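Uncharacterized hypothetical protein FTT_1539c (Francisella tularensis subsp. tularensis, PDB 4QVR) is of unknown function but belongs to the DUF6844 family and, having a predicted signal sequence, is probably exported from the bacterial cytoplasm. Local coordinates at residues Asp116-Val127 with Gly263-Tyr273; Leu251-Val259 with Met313-Gly321. All coordinates share one frame; numbering follows the deposited sequence.

From the N terminus, three helices precede 117-126, the first strand, which waits through helices 134-159, 203-213 and 224-246 for its partner. Strand 251-261 follows, and the chain then turns straight back into strand 264-273, which pairs with 117-126 in contact 1 and closes a loop of 135 residues. Because 251-261 also borders 264-273, the three form one antiparallel sheet with 264-273 in the middle. Contact 2 closes a shorter loop, from 251-259 to 313-321, and crosses contact 1, since the segments of the two alternate along the chain. It ties this sheet to the first strand of the second, four-stranded sheet, 318-322.

Contact 1: residues Asp116-Val127 with Gly263-Tyr273; sequences DYVGSAIGTASV and GNAAIGVVVIY
Tyr117 lays its CB against CB of Tyr273, 3.9 Å away, at one end of two antiparallel strands. With CG of Tyr117 anti to the backbone N (chi1 175°), the ring lies beside its own carbonyl and over Gly119, and Val271 CG2 approaches the ring edge near its plane. Tyr153 of helix 134-159 meets both tyrosine rings, edge-to-face on Tyr117. On the other face, Val118 CG1 reaches Val270 CG1 at 4.2 Å, and further along Thr124, in one of two conformers, sets its methyl CG2 near Ala266 CB. Beyond the strand end, Val127 CG1 turns back to the Tyr117 face and meets Ala265 CB at 4.1 Å, while its N bonds to Gly263 O.

Between these side chains the backbones are stitched by paired hydrogen bonds at Gly119-Val271, Ala121-Val269, Gly123-Ile267 and Ala125-Ala265. One of the straightest runs from Ala265 N to Ala125 O, 2.9 Å with 170° at the hydrogen. The face bearing Ala121, Ile267 and Val269 packs on helix 134-159, and Ile122 and Ala266 on the reverse face meet helix 94-108. The outcome is the edge of an antiparallel sheet sandwiched between two helices, the layering of an alpha+beta fold.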
loop_
_atom_site.group_PDB
_atom_site.type_symbol
_atom_site.label_atom_id
_atom_site.label_comp_id
_atom_site.label_asym_id
_atom_site.label_seq_id
_atom_site.Cartn_x
_atom_site.Cartn_y
_atom_site.Cartn_z
ATOM N N ASP A 116 -5.322 13.963 6.855
ATOM C CA ASP A 116 -4.107 14.784 7.008
ATOM C C ASP A 116 -3.104 14.544 5.896
ATOM O O ASP A 116 -2.259 15.393 5.617
ATOM C CB ASP A 116 -3.402 14.528 8.337
ATOM C CG ASP A 116 -4.239 14.923 9.547
ATOM O OD1 ASP A 116 -5.149 15.798 9.446
ATOM O OD2 ASP A 116 -3.947 14.359 10.622
ATOM N N TYR A 117 -3.172 13.384 5.270
ATOM C CA TYR A 117 -2.270 13.101 4.159
ATOM C C TYR A 117 -3.002 12.271 3.114
ATOM O O TYR A 117 -3.687 11.306 3.454
ATOM C CB TYR A 117 -1.009 12.360 4.646
ATOM C CG TYR A 117 -0.061 11.928 3.530
ATOM C CD1 TYR A 117 -0.287 10.760 2.833
ATOM C CD2 TYR A 117 1.004 12.712 3.160
ATOM C CE1 TYR A 117 0.531 10.369 1.788
ATOM C CE2 TYR A 117 1.849 12.332 2.128
ATOM C CZ TYR A 117 1.610 11.158 1.455
ATOM O OH TYR A 117 2.436 10.775 0.446
ATOM N N VAL A 118 -2.840 12.660 1.852
ATOM C CA VAL A 118 -3.399 11.924 0.730
ATOM C C VAL A 118 -2.304 11.821 -0.297
ATOM O O VAL A 118 -1.677 12.818 -0.655
ATOM C CB VAL A 118 -4.627 12.630 0.108
ATOM C CG1 VAL A 118 -5.218 11.788 -1.026
ATOM C CG2 VAL A 118 -5.696 12.863 1.149
ATOM N N GLY A 119 -2.090 10.617 -0.797
ATOM C CA GLY A 119 -1.059 10.381 -1.772
ATOM C C GLY A 119 -1.541 9.490 -2.898
ATOM O O GLY A 119 -2.566 8.815 -2.811
ATOM N N SER A 120 -0.814 9.523 -3.983
ATOM C CA SER A 120 -1.126 8.656 -5.097
ATOM C C SER A 120 0.182 8.167 -5.766
ATOM O O SER A 120 1.217 8.855 -5.713
ATOM C CB SER A 120 -2.051 9.376 -6.071
ATOM O OG SER A 120 -1.442 10.509 -6.611
ATOM N N ALA A 121 0.146 6.957 -6.329
ATOM C CA ALA A 121 1.308 6.364 -7.015
ATOM C C ALA A 121 0.875 5.366 -8.055
ATOM O O ALA A 121 -0.195 4.811 -8.018
ATOM C CB ALA A 121 2.259 5.688 -6.038
ATOM N N ILE A 122 1.750 5.156 -9.014
ATOM C CA ILE A 122 1.476 4.292 -10.110
ATOM C C ILE A 122 2.568 3.273 -10.199
ATOM O O ILE A 122 3.683 3.558 -9.837
ATOM C CB ILE A 122 1.506 5.146 -11.376
ATOM C CG1 ILE A 122 0.293 6.058 -11.393
ATOM C CG2 ILE A 122 1.611 4.297 -12.652
ATOM C CD1 ILE A 122 0.351 7.076 -12.515
ATOM N N GLY A 123 2.222 2.085 -10.674
ATOM C CA GLY A 123 3.182 1.033 -10.944
ATOM C C GLY A 123 2.743 0.439 -12.280
ATOM O O GLY A 123 1.544 0.528 -12.623
ATOM N N THR A 124 3.704 -0.095 -13.053
ATOM C CA THR A 124 3.445 -0.726 -14.364
ATOM C C THR A 124 4.283 -1.996 -14.570
ATOM O O THR A 124 5.388 -2.111 -14.071
ATOM C CB THR A 124 3.760 0.214 -15.547
ATOM O OG1 THR A 124 5.173 0.478 -15.605
ATOM C CG2 THR A 124 2.992 1.518 -15.402
ATOM N N ALA A 125 3.759 -2.925 -15.356
ATOM C CA ALA A 125 4.426 -4.190 -15.621
ATOM C C ALA A 125 4.079 -4.561 -17.016
ATOM O O ALA A 125 3.020 -4.169 -17.488
ATOM C CB ALA A 125 3.941 -5.265 -14.678
ATOM N N SER A 126 4.954 -5.313 -17.691
ATOM C CA SER A 126 4.675 -5.716 -19.078
ATOM C C SER A 126 3.749 -6.885 -19.030
ATOM O O SER A 126 3.691 -7.577 -18.012
ATOM C CB SER A 126 5.951 -6.144 -19.796
ATOM O OG SER A 126 6.955 -5.167 -19.619
ATOM N N VAL A 127 2.992 -7.082 -20.103
ATOM C CA VAL A 127 2.140 -8.268 -20.237
ATOM C C VAL A 127 2.717 -9.045 -21.417
ATOM O O VAL A 127 3.525 -8.487 -22.169
ATOM C CB VAL A 127 0.659 -7.943 -20.520
ATOM C CG1 VAL A 127 0.053 -7.168 -19.381
ATOM C CG2 VAL A 127 0.493 -7.197 -21.840
ATOM N N GLY A 263 1.042 -2.501 -24.417
ATOM C CA GLY A 263 1.615 -3.752 -23.928
ATOM C C GLY A 263 1.867 -3.828 -22.423
ATOM O O GLY A 263 2.531 -4.756 -21.970
ATOM N N ASN A 264 1.350 -2.874 -21.650
ATOM C CA ASN A 264 1.504 -2.889 -20.183
ATOM C C ASN A 264 0.227 -2.849 -19.434
ATOM O O ASN A 264 -0.829 -2.480 -19.971
ATOM C CB ASN A 264 2.271 -1.652 -19.710
ATOM C CG ASN A 264 3.705 -1.653 -20.169
ATOM O OD1 ASN A 264 4.431 -2.643 -19.998
ATOM N ND2 ASN A 264 4.131 -0.542 -20.746
ATOM N N ALA A 265 0.332 -3.207 -18.158
ATOM C CA ALA A 265 -0.763 -3.080 -17.238
ATOM C C ALA A 265 -0.243 -2.045 -16.256
ATOM O O ALA A 265 0.870 -2.161 -15.780
ATOM C CB ALA A 265 -1.061 -4.383 -16.533
ATOM N N ALA A 266 -1.034 -1.028 -15.979
ATOM C CA ALA A 266 -0.643 0.030 -15.078
ATOM C C ALA A 266 -1.719 0.157 -13.989
ATOM O O ALA A 266 -2.949 0.120 -14.273
ATOM C CB ALA A 266 -0.515 1.336 -15.842
ATOM N N ILE A 267 -1.268 0.261 -12.754
ATOM C CA ILE A 267 -2.175 0.402 -11.619
ATOM C C ILE A 267 -1.894 1.713 -10.871
ATOM O O ILE A 267 -0.743 2.053 -10.624
ATOM C CB ILE A 267 -1.939 -0.738 -10.582
ATOM C CG1 ILE A 267 -2.303 -2.127 -11.114
ATOM C CG2 ILE A 267 -2.709 -0.502 -9.307
ATOM C CD1 ILE A 267 -3.776 -2.410 -11.239
ATOM N N GLY A 268 -2.949 2.414 -10.453
ATOM C CA GLY A 268 -2.797 3.601 -9.638
ATOM C C GLY A 268 -3.452 3.316 -8.292
ATOM O O GLY A 268 -4.432 2.582 -8.203
ATOM N N VAL A 269 -2.879 3.831 -7.228
ATOM C CA VAL A 269 -3.449 3.617 -5.905
ATOM C C VAL A 269 -3.455 4.971 -5.220
ATOM O O VAL A 269 -2.528 5.759 -5.383
ATOM C CB VAL A 269 -2.673 2.560 -5.095
ATOM C CG1 VAL A 269 -1.228 2.968 -4.931
ATOM C CG2 VAL A 269 -3.316 2.325 -3.712
ATOM N N VAL A 270 -4.574 5.264 -4.575
ATOM C CA VAL A 270 -4.743 6.468 -3.798
ATOM C C VAL A 270 -4.723 5.971 -2.365
ATOM O O VAL A 270 -5.473 5.061 -2.023
ATOM C CB VAL A 270 -6.109 7.141 -4.093
ATOM C CG1 VAL A 270 -6.389 8.295 -3.122
ATOM C CG2 VAL A 270 -6.148 7.680 -5.502
ATOM N N VAL A 271 -3.854 6.552 -1.542
ATOM C CA VAL A 271 -3.762 6.202 -0.116
ATOM C C VAL A 271 -4.070 7.431 0.783
ATOM O O VAL A 271 -3.926 8.581 0.353
ATOM C CB VAL A 271 -2.380 5.626 0.274
ATOM C CG1 VAL A 271 -2.062 4.309 -0.461
ATOM C CG2 VAL A 271 -1.248 6.643 0.076
ATOM N N ILE A 272 -4.542 7.164 2.008
ATOM C CA ILE A 272 -4.800 8.199 2.985
ATOM C C ILE A 272 -4.128 7.761 4.274
ATOM O O ILE A 272 -3.946 6.579 4.486
ATOM C CB ILE A 272 -6.291 8.353 3.317
ATOM C CG1 ILE A 272 -6.777 7.074 4.000
ATOM C CG2 ILE A 272 -7.057 8.731 2.076
ATOM C CD1 ILE A 272 -8.218 7.055 4.374
ATOM N N TYR A 273 -3.745 8.719 5.116
ATOM C CA TYR A 273 -3.185 8.414 6.413
ATOM C C TYR A 273 -4.212 8.729 7.482
ATOM O O TYR A 273 -4.849 9.773 7.427
ATOM C CB TYR A 273 -1.933 9.233 6.733
ATOM C CG TYR A 273 -1.455 8.921 8.140
ATOM C CD1 TYR A 273 -0.750 7.772 8.403
ATOM C CD2 TYR A 273 -1.756 9.759 9.214
ATOM C CE1 TYR A 273 -0.329 7.458 9.692
ATOM C CE2 TYR A 273 -1.324 9.464 10.500
ATOM C CZ TYR A 273 -0.617 8.294 10.730
ATOM O OH TYR A 273 -0.203 7.958 12.008
#

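Contact 2: residues Leu251-Val259 with Met313-Gly321; sequences LLPIKTFVV and MGDYGIRVG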
loop_
_atom_site.group_PDB
_atom_site.type_symbol
_atom_site.label_atom_id
_atom_site.label_comp_id
_atom_site.label_asym_id
_atom_site.label_seq_id
_atom_site.Cartn_x
_atom_site.Cartn_y
_atom_site.Cartn_z
ATOM N N LEU A 251 -1.322 4.224 7.077
ATOM C CA LEU A 251 -1.399 4.584 5.646
ATOM C C LEU A 251 -2.216 3.486 4.957
ATOM O O LEU A 251 -1.782 2.363 4.829
ATOM C CB LEU A 251 -0.013 4.703 5.033
ATOM C CG LEU A 251 -0.022 5.298 3.625
ATOM C CD1 LEU A 251 -0.372 6.777 3.673
ATOM C CD2 LEU A 251 1.328 5.139 2.989
ATOM N N LEU A 252 -3.408 3.823 4.517
ATOM C CA LEU A 252 -4.328 2.836 3.979
ATOM C C LEU A 252 -4.755 3.112 2.527
ATOM O O LEU A 252 -5.001 4.266 2.180
ATOM C CB LEU A 252 -5.553 2.932 4.859
ATOM C CG LEU A 252 -6.630 1.882 4.873
ATOM C CD1 LEU A 252 -6.086 0.654 5.589
ATOM C CD2 LEU A 252 -7.832 2.444 5.610
ATOM N N PRO A 253 -4.838 2.063 1.677
ATOM C CA PRO A 253 -5.329 2.330 0.315
ATOM C C PRO A 253 -6.815 2.547 0.373
ATOM O O PRO A 253 -7.498 1.898 1.181
ATOM C CB PRO A 253 -5.047 1.032 -0.464
ATOM C CG PRO A 253 -4.399 0.085 0.487
ATOM C CD PRO A 253 -4.124 0.784 1.790
ATOM N N ILE A 254 -7.343 3.435 -0.452
ATOM C CA ILE A 254 -8.790 3.622 -0.443
ATOM C C ILE A 254 -9.441 3.431 -1.786
ATOM O O ILE A 254 -10.636 3.168 -1.834
ATOM C CB ILE A 254 -9.229 4.939 0.206
ATOM C CG1 ILE A 254 -8.601 6.132 -0.491
ATOM C CG2 ILE A 254 -8.873 4.924 1.697
ATOM C CD1 ILE A 254 -9.158 7.429 0.040
ATOM N N LYS A 255 -8.645 3.501 -2.854
ATOM C CA LYS A 255 -9.129 3.316 -4.182
ATOM C C LYS A 255 -7.975 2.933 -5.099
ATOM O O LYS A 255 -6.873 3.470 -4.981
ATOM C CB LYS A 255 -9.684 4.657 -4.668
ATOM C CG LYS A 255 -10.371 4.631 -6.035
ATOM C CD LYS A 255 -11.719 3.935 -5.925
ATOM C CE LYS A 255 -12.279 3.604 -7.291
ATOM N NZ LYS A 255 -13.493 2.780 -7.162
ATOM N N THR A 256 -8.209 1.974 -5.996
ATOM C CA THR A 256 -7.213 1.593 -6.981
ATOM C C THR A 256 -7.868 1.692 -8.327
ATOM O O THR A 256 -9.089 1.640 -8.403
ATOM C CB THR A 256 -6.695 0.178 -6.791
ATOM O OG1 THR A 256 -7.803 -0.714 -6.611
ATOM C CG2 THR A 256 -5.817 0.105 -5.565
ATOM N N PHE A 257 -7.046 1.817 -9.373
ATOM C CA PHE A 257 -7.487 1.933 -10.761
ATOM C C PHE A 257 -6.545 1.156 -11.679
ATOM O O PHE A 257 -5.343 1.082 -11.412
ATOM C CB PHE A 257 -7.406 3.388 -11.246
ATOM C CG PHE A 257 -8.284 4.336 -10.493
ATOM C CD1 PHE A 257 -9.595 4.545 -10.890
ATOM C CD2 PHE A 257 -7.789 5.052 -9.427
ATOM C CE1 PHE A 257 -10.410 5.426 -10.205
ATOM C CE2 PHE A 257 -8.594 5.932 -8.744
ATOM C CZ PHE A 257 -9.906 6.112 -9.130
ATOM N N VAL A 258 -7.078 0.597 -12.758
ATOM C CA VAL A 258 -6.246 -0.165 -13.689
ATOM C C VAL A 258 -6.404 0.344 -15.107
ATOM O O VAL A 258 -7.494 0.712 -15.516
ATOM C CB VAL A 258 -6.557 -1.678 -13.662
ATOM C CG1 VAL A 258 -7.994 -1.970 -14.058
ATOM C CG2 VAL A 258 -5.607 -2.431 -14.580
ATOM N N VAL A 259 -5.291 0.398 -15.833
ATOM C CA VAL A 259 -5.298 0.795 -17.222
ATOM C C VAL A 259 -4.364 -0.127 -18.031
ATOM O O VAL A 259 -3.276 -0.470 -17.582
ATOM C CB VAL A 259 -4.801 2.246 -17.425
ATOM C CG1 VAL A 259 -4.838 2.629 -18.906
ATOM C CG2 VAL A 259 -5.642 3.224 -16.676
HETATM N N MSE A 313 -12.808 -5.299 -11.451
HETATM C CA MSE A 313 -11.521 -5.473 -12.099
HETATM C C MSE A 313 -10.418 -4.562 -11.635
HETATM O O MSE A 313 -9.228 -4.931 -11.714
HETATM C CB MSE A 313 -11.677 -5.270 -13.596
HETATM C CG MSE A 313 -12.329 -6.474 -14.253
HETATM SE SE MSE A 313 -11.044 -7.973 -14.506
HETATM C CE MSE A 313 -10.223 -7.214 -16.135
ATOM N N GLY A 314 -10.795 -3.387 -11.137
ATOM C CA GLY A 314 -9.822 -2.373 -10.733
ATOM C C GLY A 314 -9.443 -2.384 -9.295
ATOM O O GLY A 314 -8.591 -1.613 -8.888
ATOM N N ASP A 315 -10.072 -3.280 -8.536
ATOM C CA ASP A 315 -9.842 -3.446 -7.125
ATOM C C ASP A 315 -8.643 -4.351 -6.787
ATOM O O ASP A 315 -8.661 -5.575 -6.998
ATOM C CB ASP A 315 -11.076 -4.031 -6.476
ATOM C CG ASP A 315 -12.278 -3.069 -6.496
ATOM O OD1 ASP A 315 -12.074 -1.826 -6.457
ATOM O OD2 ASP A 315 -13.438 -3.579 -6.506
ATOM N N TYR A 316 -7.624 -3.720 -6.215
ATOM C CA TYR A 316 -6.405 -4.364 -5.775
ATOM C C TYR A 316 -6.095 -3.959 -4.314
ATOM O O TYR A 316 -6.555 -2.894 -3.825
ATOM C CB TYR A 316 -5.267 -3.937 -6.696
ATOM C CG TYR A 316 -5.310 -4.621 -8.028
ATOM C CD1 TYR A 316 -6.130 -4.162 -9.039
ATOM C CD2 TYR A 316 -4.547 -5.754 -8.272
ATOM C CE1 TYR A 316 -6.183 -4.811 -10.265
ATOM C CE2 TYR A 316 -4.603 -6.405 -9.497
ATOM C CZ TYR A 316 -5.435 -5.928 -10.478
ATOM O OH TYR A 316 -5.515 -6.566 -11.695
ATOM N N GLY A 317 -5.334 -4.800 -3.623
ATOM C CA GLY A 317 -4.925 -4.500 -2.267
ATOM C C GLY A 317 -5.929 -4.832 -1.207
ATOM O O GLY A 317 -6.791 -5.695 -1.403
ATOM N N ILE A 318 -5.792 -4.157 -0.065
ATOM C CA ILE A 318 -6.670 -4.354 1.073
ATOM C C ILE A 318 -7.467 -3.088 1.352
ATOM O O ILE A 318 -7.112 -1.991 0.889
ATOM C CB ILE A 318 -5.874 -4.761 2.331
ATOM C CG1 ILE A 318 -5.060 -3.602 2.912
ATOM C CG2 ILE A 318 -4.948 -5.906 2.010
ATOM C CD1 ILE A 318 -5.883 -2.645 3.742
ATOM N N ARG A 319 -8.570 -3.253 2.076
ATOM C CA ARG A 319 -9.417 -2.132 2.479
ATOM C C ARG A 319 -9.896 -2.396 3.878
ATOM O O ARG A 319 -10.034 -3.543 4.274
ATOM C CB ARG A 319 -10.677 -2.009 1.606
ATOM C CG ARG A 319 -10.467 -1.765 0.118
ATOM C CD ARG A 319 -9.879 -0.392 -0.195
ATOM N NE ARG A 319 -9.763 -0.302 -1.629
ATOM C CZ ARG A 319 -8.749 -0.758 -2.337
ATOM N NH1 ARG A 319 -7.678 -1.278 -1.750
ATOM N NH2 ARG A 319 -8.796 -0.663 -3.655
ATOM N N VAL A 320 -10.175 -1.338 4.618
ATOM C CA VAL A 320 -10.737 -1.488 5.926
ATOM C C VAL A 320 -12.162 -1.015 5.847
ATOM O O VAL A 320 -12.453 0.024 5.268
ATOM C CB VAL A 320 -9.994 -0.688 7.004
ATOM C CG1 VAL A 320 -10.736 -0.768 8.325
ATOM C CG2 VAL A 320 -8.581 -1.223 7.177
ATOM N N GLY A 321 -13.050 -1.804 6.428
ATOM C CA GLY A 321 -14.455 -1.464 6.488
ATOM C C GLY A 321 -14.964 -1.745 7.889
ATOM O O GLY A 321 -14.213 -2.224 8.759
HETATM O O HOH W 1 -9.482 1.200 2.866
HETATM O O HOH W 2 -12.026 1.043 -3.168
HETATM O O HOH W 3 -10.699 0.280 -5.650
#
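Hydrogen bonds through Thr256 hold the middle of the contact. Its OG1 donates to Gly314 O at 2.6 Å, in the carbonyl plane on a lone pair, and accepts from Tyr316 N at 3.0 Å. The hydroxyl sits between the backbone N and carbonyl carbon (chi1 48°), which turns it to the loop. A weak bond from Arg319 NH2 also reaches OG1, at the edge of the guanidinium.

Arg319 bends at chi2 (-68°) and brings its guanidinium into the gap between the segments, where NH1 donates to Tyr316 O and, at 2.8 Å, to Ile318 O. These bonds should limit rotation of the flat group, whose face lies over Lys255 N.

The strands themselves do not pair: 251-259 and 318-321 cross at 97°, so the end strands of two antiparallel sheets meet nearly at right angles. Three waters bridge the gap: one joins Pro253 O and Val320 N, a second Ile254 O and Arg319 NE, and a third Thr256 N, Asp315 OD1 and Arg319 NH2. Asp315 is held further by Ser81 and by a salt bridge to Lys307.

Apolar packing lies at the two ends. Leu252 CD1 touches Val320 CG2 at 3.5 Å and Ile318 CD1 at 3.8 Å, crossing both side chains at about a right angle. Pro253 CG sits 3.4 Å from Ile318 O, while Val258 CG1 rests on Gly314 CA, 3.8 Å away.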